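Local coordinates for antigen MTB48, Mycobacterial protein (Mycobacterium smegmatis, PDB 4WJ1) that is exported by the ESX-1 type VII secretion system and is probably involved in DNA conjugation, at least in the recipient strain, at residues A90-S93 / R94-G98; Q82-E85 / E86-A90; N253-A256 / M257-Q261. One frame throughout, in Å; residues are numbered along the deposited sequence.

Interaction 1: A90-S93 / R94-G98; sequences AELS and RQMNG
R94 sits beside E91, one helical turn on, and the two side chains run side by side in the same direction. From the R94 backbone outward, CB lies 3.6 Å from the carbonyl O of A90. CG packs 3.7 Å from the backbone O of E91. CD passes 3.8 Å from E91 OE1. NE makes the salt bridge, 3.4 Å from that OE1. At the tip, R94 NH2 lies 4.1 Å from E91 OE2, a looser approach. The R94 chain is extended from CG to NE. E91, with its CG anti to the backbone N, bends at chi2 (56°), which brings OE1 alongside the R94 chain. The carboxylate and guanidinium planes are 72° apart, so the groups do not pair flat. P103 and S99 touch R94 and P104 touches E91, so this face lies against the loop that follows.

On another face, L92 CD1 touches the selenium of selenomethionine M96 at 3.7 Å, an apolar contact.

In the backbone, the last turn of helix 40-96, R94 N bonds to A90 O and Q95 N to E91 O. M96 N makes only weak bonds, to the carbonyls of L92 and S93. N97, the first residue to leave helical angles, still gives its N-H to S93 O. With one ion pair through NE, set obliquely to the guanidinium and partly exposed, the E91–R94 attraction is probably modest.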
ATOM      1  N   ALA A  90     -22.083 -29.038  32.566  1.00 49.91           N
ATOM      2  CA  ALA A  90     -22.563 -30.408  32.609  1.00 51.42           C
ATOM      3  C   ALA A  90     -21.858 -31.173  33.722  1.00 52.01           C
ATOM      4  O   ALA A  90     -22.485 -31.918  34.482  1.00 57.03           O
ATOM      5  CB  ALA A  90     -22.344 -31.085  31.277  1.00 51.42           C
ATOM      6  N   GLU A  91     -20.549 -30.969  33.823  1.00 51.03           N
ATOM      7  CA  GLU A  91     -19.750 -31.626  34.848  1.00 51.70           C
ATOM      8  C   GLU A  91     -20.187 -31.184  36.239  1.00 52.30           C
ATOM      9  O   GLU A  91     -20.299 -31.996  37.158  1.00 60.98           O
ATOM     10  CB  GLU A  91     -18.256 -31.348  34.619  1.00 51.67           C
ATOM     11  CG  GLU A  91     -17.338 -31.801  35.740  1.00 71.49           C
ATOM     12  CD  GLU A  91     -17.465 -33.289  36.082  1.00 86.48           C
ATOM     13  OE1 GLU A  91     -17.888 -34.083  35.205  1.00 95.28           O
ATOM     14  OE2 GLU A  91     -17.141 -33.660  37.237  1.00 77.96           O
ATOM     15  N   LEU A  92     -20.460 -29.900  36.395  1.00 51.53           N
ATOM     16  CA  LEU A  92     -20.913 -29.408  37.679  1.00 52.29           C
ATOM     17  C   LEU A  92     -22.302 -29.957  38.021  1.00 55.37           C
ATOM     18  O   LEU A  92     -22.619 -30.180  39.189  1.00 59.63           O
ATOM     19  CB  LEU A  92     -20.922 -27.887  37.687  1.00 51.38           C
ATOM     20  CG  LEU A  92     -21.519 -27.241  38.937  1.00 54.51           C
ATOM     21  CD1 LEU A  92     -20.747 -27.632  40.182  1.00 53.22           C
ATOM     22  CD2 LEU A  92     -21.568 -25.736  38.776  1.00 56.82           C
ATOM     23  N   SER A  93     -23.130 -30.184  37.008  1.00 57.65           N
ATOM     24  CA  SER A  93     -24.478 -30.690  37.259  1.00 59.42           C
ATOM     25  C   SER A  93     -24.467 -32.146  37.655  1.00 63.27           C
ATOM     26  O   SER A  93     -25.181 -32.553  38.559  1.00 69.25           O
ATOM     27  CB  SER A  93     -25.369 -30.509  36.041  1.00 59.95           C
ATOM     28  OG  SER A  93     -26.102 -29.312  36.155  1.00 71.64           O
ATOM     29  N   ARG A  94     -23.663 -32.936  36.967  1.00 64.11           N
ATOM     30  CA  ARG A  94     -23.605 -34.346  37.269  1.00 69.25           C
ATOM     31  C   ARG A  94     -22.987 -34.546  38.653  1.00 68.67           C
ATOM     32  O   ARG A  94     -23.327 -35.496  39.352  1.00 71.56           O
ATOM     33  CB  ARG A  94     -22.821 -35.093  36.194  1.00 78.88           C
ATOM     34  CG  ARG A  94     -21.451 -35.444  36.661  1.00 91.03           C
ATOM     35  CD  ARG A  94     -20.763 -36.524  35.882  1.00 97.83           C
ATOM     36  NE  ARG A  94     -19.495 -36.789  36.544  1.00101.75           N
ATOM     37  CZ  ARG A  94     -19.395 -37.321  37.762  1.00109.73           C
ATOM     38  NH1 ARG A  94     -20.482 -37.682  38.439  1.00113.41           N
ATOM     39  NH2 ARG A  94     -18.204 -37.522  38.301  1.00115.28           N
ATOM     40  N   GLN A  95     -22.103 -33.639  39.060  1.00 64.06           N
ATOM     41  CA  GLN A  95     -21.461 -33.752  40.365  1.00 57.80           C
ATOM     42  C   GLN A  95     -22.420 -33.375  41.484  1.00 65.73           C
ATOM     43  O   GLN A  95     -22.336 -33.890  42.596  1.00 75.51           O
ATOM     44  CB  GLN A  95     -20.211 -32.875  40.421  1.00 60.82           C
ATOM     45  CG  GLN A  95     -19.575 -32.772  41.783  1.00 64.28           C
ATOM     46  CD  GLN A  95     -18.245 -32.045  41.744  1.00 77.97           C
ATOM     47  OE1 GLN A  95     -17.863 -31.463  40.717  1.00 72.16           O
ATOM     48  NE2 GLN A  95     -17.521 -32.083  42.865  1.00 87.08           N
HETATM   49  N   MSE A  96     -23.357 -32.486  41.188  1.00 66.12           N
HETATM   50  CA  MSE A  96     -24.235 -31.988  42.236  1.00 63.94           C
HETATM   51  C   MSE A  96     -25.536 -32.754  42.369  1.00 61.12           C
HETATM   52  O   MSE A  96     -26.172 -32.695  43.410  1.00 72.57           O
HETATM   53  CB  MSE A  96     -24.547 -30.521  42.004  1.00 62.16           C
HETATM   54  CG  MSE A  96     -23.472 -29.600  42.494  1.00 63.54           C
HETATM   55 SE   MSE A  96     -23.946 -27.782  42.056  1.00 76.56          SE
HETATM   56  CE  MSE A  96     -25.610 -27.676  43.046  1.00 85.26           C
ATOM     57  N   ASN A  97     -25.957 -33.455  41.326  1.00 61.22           N
ATOM     58  CA  ASN A  97     -27.203 -34.194  41.438  1.00 79.04           C
ATOM     59  C   ASN A  97     -26.943 -35.678  41.700  1.00 86.40           C
ATOM     60  O   ASN A  97     -27.791 -36.522  41.417  1.00 94.46           O
ATOM     61  CB  ASN A  97     -28.088 -33.982  40.196  1.00 79.89           C
ATOM     62  CG  ASN A  97     -27.433 -34.429  38.910  1.00 82.82           C
ATOM     63  OD1 ASN A  97     -26.627 -35.361  38.894  1.00 91.43           O
ATOM     64  ND2 ASN A  97     -27.783 -33.766  37.814  1.00 76.08           N
ATOM     65  N   GLY A  98     -25.768 -35.972  42.257  1.00 82.28           N
ATOM     66  CA  GLY A  98     -25.425 -37.312  42.701  1.00 85.47           C
ATOM     67  C   GLY A  98     -25.503 -38.372  41.624  1.00 90.15           C
ATOM     68  O   GLY A  98     -25.987 -39.479  41.862  1.00 94.62           O
TER

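Interaction 2: Q82-E85 / E86-A90; sequences QKIE and EQKAA
The E86 carboxylate and the Q82 amide are the flat groups that meet here, with planes 28° apart. E86 OE2 lies 3.5 Å from Q82 CG and 3.8 Å from Q82 OE1. The carboxylate meets the CG methylene of Q82 and its amide oxygen. The two oxygens, E86 OE2 and Q82 OE1, would probably repel rather than bond. Along its other branch, E86 OE1 comes 4.2 Å from K83 CD. The K83 amine stays farther off, with NZ 5.4 Å from OE1, so the lysine offers its aliphatic part and its charge can probably act only at longer range. E86 reaches back over the preceding turn because its CG is anti to the carbonyl carbon (chi1 -67°) and its chain is extended beyond CG.

A second pair of charges lies farther round the helix. E85 OE2 and K88 NZ form a long salt bridge of 4.0 Å. The E85 chain is bent at chi2 and the K88 chain at chi3, and the two cross at a slant. The K88 stem also touches I84, with CD 4.1 Å from CG2.

Beneath the side chains the backbone is regular helix. E86, Q87, K88 and A89 give their N-H groups to the carbonyls of Q82, K83, I84 and E85, and the K88 N to I84 O bond is 2.9 Å long. This is a surface stretch of helix 40-96, within the PE-domain part of the protein. Its side-chain charges are loosely paired, so the backbone bonds are the more definite links between the turns.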
ATOM      1  N   GLN A  82     -16.796 -22.066  24.137  1.00 41.77           N
ATOM      2  CA  GLN A  82     -18.213 -22.335  24.326  1.00 45.16           C
ATOM      3  C   GLN A  82     -18.429 -23.803  24.701  1.00 44.70           C
ATOM      4  O   GLN A  82     -19.216 -24.118  25.596  1.00 45.26           O
ATOM      5  CB  GLN A  82     -19.014 -21.994  23.069  1.00 48.62           C
ATOM      6  CG  GLN A  82     -20.505 -22.208  23.238  1.00 58.74           C
ATOM      7  CD  GLN A  82     -21.097 -21.285  24.286  1.00 72.82           C
ATOM      8  OE1 GLN A  82     -21.455 -21.710  25.393  1.00 73.60           O
ATOM      9  NE2 GLN A  82     -21.195 -20.001  23.944  1.00 80.95           N
ATOM     10  N   LYS A  83     -17.722 -24.698  24.023  1.00 48.67           N
ATOM     11  CA  LYS A  83     -17.883 -26.116  24.296  1.00 53.85           C
ATOM     12  C   LYS A  83     -17.335 -26.434  25.674  1.00 50.49           C
ATOM     13  O   LYS A  83     -17.921 -27.222  26.418  1.00 58.42           O
ATOM     14  CB  LYS A  83     -17.194 -26.968  23.232  1.00 62.41           C
ATOM     15  CG  LYS A  83     -18.130 -27.386  22.093  1.00 78.53           C
ATOM     16  CD  LYS A  83     -18.726 -28.780  22.350  1.00 90.43           C
ATOM     17  CE  LYS A  83     -19.283 -29.415  21.070  1.00 90.09           C
ATOM     18  NZ  LYS A  83     -19.639 -30.858  21.252  1.00 85.62           N
ATOM     19  N   ILE A  84     -16.221 -25.803  26.023  1.00 41.39           N
ATOM     20  CA  ILE A  84     -15.607 -26.019  27.328  1.00 46.36           C
ATOM     21  C   ILE A  84     -16.583 -25.581  28.408  1.00 50.12           C
ATOM     22  O   ILE A  84     -16.762 -26.269  29.418  1.00 52.82           O
ATOM     23  CB  ILE A  84     -14.265 -25.267  27.440  1.00 42.50           C
ATOM     24  CG1 ILE A  84     -13.178 -26.071  26.734  1.00 40.90           C
ATOM     25  CG2 ILE A  84     -13.879 -25.014  28.874  1.00 41.17           C
ATOM     26  CD1 ILE A  84     -11.897 -25.299  26.485  1.00 46.73           C
ATOM     27  N   GLU A  85     -17.250 -24.463  28.156  1.00 41.67           N
ATOM     28  CA  GLU A  85     -18.216 -23.903  29.086  1.00 42.28           C
ATOM     29  C   GLU A  85     -19.400 -24.835  29.283  1.00 43.66           C
ATOM     30  O   GLU A  85     -19.888 -24.998  30.404  1.00 44.60           O
ATOM     31  CB  GLU A  85     -18.693 -22.533  28.590  1.00 48.11           C
ATOM     32  CG  GLU A  85     -18.838 -21.493  29.691  1.00 61.79           C
ATOM     33  CD  GLU A  85     -17.564 -21.331  30.492  1.00 79.71           C
ATOM     34  OE1 GLU A  85     -16.495 -21.271  29.868  1.00 81.74           O
ATOM     35  OE2 GLU A  85     -17.618 -21.292  31.742  1.00 91.60           O
ATOM     36  N   GLU A  86     -19.862 -25.458  28.204  1.00 44.94           N
ATOM     37  CA  GLU A  86     -20.968 -26.408  28.318  1.00 49.05           C
ATOM     38  C   GLU A  86     -20.555 -27.638  29.116  1.00 51.33           C
ATOM     39  O   GLU A  86     -21.324 -28.117  29.946  1.00 57.40           O
ATOM     40  CB  GLU A  86     -21.481 -26.828  26.944  1.00 54.37           C
ATOM     41  CG  GLU A  86     -22.140 -25.694  26.179  1.00 68.91           C
ATOM     42  CD  GLU A  86     -22.268 -25.973  24.686  1.00 76.89           C
ATOM     43  OE1 GLU A  86     -22.070 -27.144  24.273  1.00 81.82           O
ATOM     44  OE2 GLU A  86     -22.561 -25.015  23.931  1.00 73.73           O
ATOM     45  N   GLN A  87     -19.343 -28.135  28.875  1.00 45.91           N
ATOM     46  CA  GLN A  87     -18.850 -29.320  29.574  1.00 46.90           C
ATOM     47  C   GLN A  87     -18.733 -29.070  31.058  1.00 47.16           C
ATOM     48  O   GLN A  87     -19.156 -29.892  31.862  1.00 55.03           O
ATOM     49  CB  GLN A  87     -17.489 -29.755  29.043  1.00 49.66           C
ATOM     50  CG  GLN A  87     -17.492 -30.199  27.601  1.00 64.58           C
ATOM     51  CD  GLN A  87     -16.091 -30.438  27.081  1.00 72.08           C
ATOM     52  OE1 GLN A  87     -15.107 -30.082  27.736  1.00 73.07           O
ATOM     53  NE2 GLN A  87     -15.988 -31.044  25.901  1.00 71.25           N
ATOM     54  N   LYS A  88     -18.146 -27.935  31.417  1.00 46.09           N
ATOM     55  CA  LYS A  88     -17.979 -27.583  32.813  1.00 46.48           C
ATOM     56  C   LYS A  88     -19.331 -27.517  33.509  1.00 48.95           C
ATOM     57  O   LYS A  88     -19.479 -28.012  34.616  1.00 56.87           O
ATOM     58  CB  LYS A  88     -17.249 -26.251  32.950  1.00 46.58           C
ATOM     59  CG  LYS A  88     -15.775 -26.301  32.589  1.00 49.76           C
ATOM     60  CD  LYS A  88     -15.125 -24.920  32.728  1.00 58.39           C
ATOM     61  CE  LYS A  88     -15.351 -24.346  34.128  1.00 71.30           C
ATOM     62  NZ  LYS A  88     -14.959 -22.906  34.240  1.00 75.27           N
ATOM     63  N   ALA A  89     -20.318 -26.919  32.849  1.00 52.82           N
ATOM     64  CA  ALA A  89     -21.657 -26.821  33.418  1.00 49.81           C
ATOM     65  C   ALA A  89     -22.271 -28.198  33.575  1.00 49.91           C
ATOM     66  O   ALA A  89     -22.911 -28.487  34.580  1.00 51.13           O
ATOM     67  CB  ALA A  89     -22.544 -25.950  32.562  1.00 48.24           C
ATOM     68  N   ALA A  90     -22.083 -29.038  32.566  1.00 49.91           N
ATOM     69  CA  ALA A  90     -22.563 -30.408  32.609  1.00 51.42           C
ATOM     70  C   ALA A  90     -21.858 -31.173  33.722  1.00 52.01           C
ATOM     71  O   ALA A  90     -22.485 -31.918  34.482  1.00 57.03           O
ATOM     72  CB  ALA A  90     -22.344 -31.085  31.277  1.00 51.42           C
TER

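Interaction 3: N253-A256 / M257-Q261; sequences NAWA and MLQEQ
W255 and Q259 form the close part of this contact, one turn apart on helix 248-272. Q259 CB sits over one face of the indole in a CH-pi contact, 4.0 Å from the centroid of the W255 six-membered ring. The side chains come closest at W255 CZ3 and Q259 CB, 3.6 Å. Beyond CB the glutamine bends at chi2 (62°), which lays its amide nearly parallel to the ring, 12° apart. Q259 OE1 thus comes 3.7 Å from W255 CH2. That amide is fixed further by W139 N, bonded to OE1, and by M137 O and E263 OE2, bonded to NE2. The W139 ring also meets W255 edge-to-face.

L258 packs beside this, its CD1 3.3 Å from A254 O, and touches W139 and F240. The solvent side is looser. M257 and E260 are exposed. The end of selenomethionine M257 leads away, and neither side chain meets another across the contact. There the turns are joined by backbone bonds, M257 N to N253 O and E260 N to A256 O. One glutamine therefore gives the indole aliphatic cover while its polar end ties helix 248-272 to the chain at 137-139, within the PPE-domain part.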
ATOM      1  N   ASN A 253      22.095  30.727 -34.355  1.00 52.03           N
ATOM      2  CA  ASN A 253      22.632  30.678 -32.999  1.00 54.11           C
ATOM      3  C   ASN A 253      21.500  30.532 -31.991  1.00 55.37           C
ATOM      4  O   ASN A 253      21.614  29.786 -31.014  1.00 55.76           O
ATOM      5  CB  ASN A 253      23.467  31.919 -32.694  1.00 54.42           C
ATOM      6  CG  ASN A 253      24.769  31.949 -33.483  1.00 69.32           C
ATOM      7  OD1 ASN A 253      25.344  30.900 -33.791  1.00 74.73           O
ATOM      8  ND2 ASN A 253      25.237  33.151 -33.819  1.00 71.99           N
ATOM      9  N   ALA A 254      20.400  31.234 -32.250  1.00 48.79           N
ATOM     10  CA  ALA A 254      19.197  31.098 -31.444  1.00 43.34           C
ATOM     11  C   ALA A 254      18.686  29.657 -31.450  1.00 45.27           C
ATOM     12  O   ALA A 254      18.361  29.107 -30.393  1.00 47.46           O
ATOM     13  CB  ALA A 254      18.134  32.021 -31.935  1.00 41.55           C
ATOM     14  N   TRP A 255      18.610  29.052 -32.634  1.00 43.30           N
ATOM     15  CA  TRP A 255      18.109  27.690 -32.737  1.00 47.58           C
ATOM     16  C   TRP A 255      18.986  26.777 -31.906  1.00 42.05           C
ATOM     17  O   TRP A 255      18.492  25.960 -31.140  1.00 41.22           O
ATOM     18  CB  TRP A 255      18.059  27.203 -34.192  1.00 49.94           C
ATOM     19  CG  TRP A 255      17.356  25.878 -34.330  1.00 52.44           C
ATOM     20  CD1 TRP A 255      16.042  25.671 -34.663  1.00 56.77           C
ATOM     21  CD2 TRP A 255      17.923  24.580 -34.111  1.00 54.47           C
ATOM     22  NE1 TRP A 255      15.760  24.319 -34.668  1.00 55.01           N
ATOM     23  CE2 TRP A 255      16.898  23.632 -34.335  1.00 57.41           C
ATOM     24  CE3 TRP A 255      19.198  24.124 -33.747  1.00 66.80           C
ATOM     25  CZ2 TRP A 255      17.112  22.251 -34.199  1.00 66.89           C
ATOM     26  CZ3 TRP A 255      19.413  22.749 -33.618  1.00 69.94           C
ATOM     27  CH2 TRP A 255      18.371  21.832 -33.841  1.00 68.21           C
ATOM     28  N   ALA A 256      20.293  26.943 -32.049  1.00 42.99           N
ATOM     29  CA  ALA A 256      21.257  26.138 -31.318  1.00 42.38           C
ATOM     30  C   ALA A 256      21.100  26.297 -29.812  1.00 46.67           C
ATOM     31  O   ALA A 256      21.093  25.304 -29.073  1.00 55.80           O
ATOM     32  CB  ALA A 256      22.656  26.505 -31.739  1.00 45.85           C
HETATM   33  N   MSE A 257      20.972  27.540 -29.359  1.00 41.12           N
HETATM   34  CA  MSE A 257      20.802  27.818 -27.936  1.00 43.74           C
HETATM   35  C   MSE A 257      19.568  27.137 -27.372  1.00 41.24           C
HETATM   36  O   MSE A 257      19.619  26.527 -26.304  1.00 49.72           O
HETATM   37  CB  MSE A 257      20.713  29.315 -27.681  1.00 40.51           C
HETATM   38  CG  MSE A 257      22.045  29.990 -27.612  1.00 41.17           C
HETATM   39 SE   MSE A 257      21.779  31.870 -27.267  0.62 46.08          SE
HETATM   40  CE  MSE A 257      20.961  31.684 -25.511  1.00 40.29           C
ATOM     41  N   LEU A 258      18.465  27.240 -28.099  1.00 39.28           N
ATOM     42  CA  LEU A 258      17.218  26.622 -27.675  1.00 44.27           C
ATOM     43  C   LEU A 258      17.342  25.107 -27.702  1.00 45.27           C
ATOM     44  O   LEU A 258      16.809  24.416 -26.835  1.00 46.19           O
ATOM     45  CB  LEU A 258      16.060  27.097 -28.555  1.00 41.32           C
ATOM     46  CG  LEU A 258      15.767  28.595 -28.407  1.00 39.72           C
ATOM     47  CD1 LEU A 258      15.117  29.150 -29.645  1.00 39.16           C
ATOM     48  CD2 LEU A 258      14.884  28.831 -27.195  1.00 40.81           C
ATOM     49  N   GLN A 259      18.061  24.589 -28.691  1.00 40.86           N
ATOM     50  CA  GLN A 259      18.291  23.155 -28.759  1.00 41.76           C
ATOM     51  C   GLN A 259      19.089  22.681 -27.543  1.00 43.37           C
ATOM     52  O   GLN A 259      18.775  21.641 -26.952  1.00 45.35           O
ATOM     53  CB  GLN A 259      19.014  22.784 -30.058  1.00 42.94           C
ATOM     54  CG  GLN A 259      19.287  21.297 -30.207  1.00 41.61           C
ATOM     55  CD  GLN A 259      18.018  20.473 -30.249  1.00 48.52           C
ATOM     56  OE1 GLN A 259      16.949  20.977 -30.583  1.00 53.16           O
ATOM     57  NE2 GLN A 259      18.129  19.197 -29.895  1.00 44.91           N
ATOM     58  N   GLU A 260      20.107  23.447 -27.152  1.00 39.97           N
ATOM     59  CA  GLU A 260      20.892  23.056 -25.985  1.00 43.49           C
ATOM     60  C   GLU A 260      20.059  23.224 -24.701  1.00 44.43           C
ATOM     61  O   GLU A 260      20.175  22.416 -23.781  1.00 53.38           O
ATOM     62  CB  GLU A 260      22.217  23.831 -25.887  1.00 52.92           C
ATOM     63  CG  GLU A 260      23.138  23.247 -24.799  1.00 66.18           C
ATOM     64  CD  GLU A 260      24.562  23.823 -24.731  1.00 75.73           C
ATOM     65  OE1 GLU A 260      24.920  24.718 -25.523  1.00 71.96           O
ATOM     66  OE2 GLU A 260      25.344  23.332 -23.881  1.00 84.71           O
ATOM     67  N   GLN A 261      19.190  24.232 -24.647  1.00 41.97           N
ATOM     68  CA  GLN A 261      18.248  24.343 -23.533  1.00 41.83           C
ATOM     69  C   GLN A 261      17.404  23.088 -23.387  1.00 44.73           C
ATOM     70  O   GLN A 261      17.208  22.583 -22.278  1.00 45.34           O
ATOM     71  CB  GLN A 261      17.323  25.533 -23.712  1.00 40.24           C
ATOM     72  CG  GLN A 261      17.858  26.810 -23.141  1.00 54.41           C
ATOM     73  CD  GLN A 261      17.043  28.012 -23.586  1.00 58.36           C
ATOM     74  OE1 GLN A 261      15.810  27.954 -23.606  1.00 59.17           O
ATOM     75  NE2 GLN A 261      17.727  29.108 -23.947  1.00 52.68           N
TER

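How the interactions relate
All three are local surface contacts without a buried residue. Interactions 2 and 3 lie wholly within a helix; interaction 1 runs off the end of one. Interactions 1 and 2 share A90 on helix 40-96, their centres about 12 Å apart. Interaction 3 is on helix 248-272, across the chain's centre, about 100 Å from interaction 1 and 88 Å from interaction 2, centre to centre. The side chains of the first two meet mainly through charged groups, loosely paired. Interaction 3 is aromatic and amide in character, and its glutamine is hydrogen-bonded to M137 and W139, whereas E91 and R94 of interaction 1 touch the following loop. Interaction 2 falls in the PE range, interaction 3 in the PPE range.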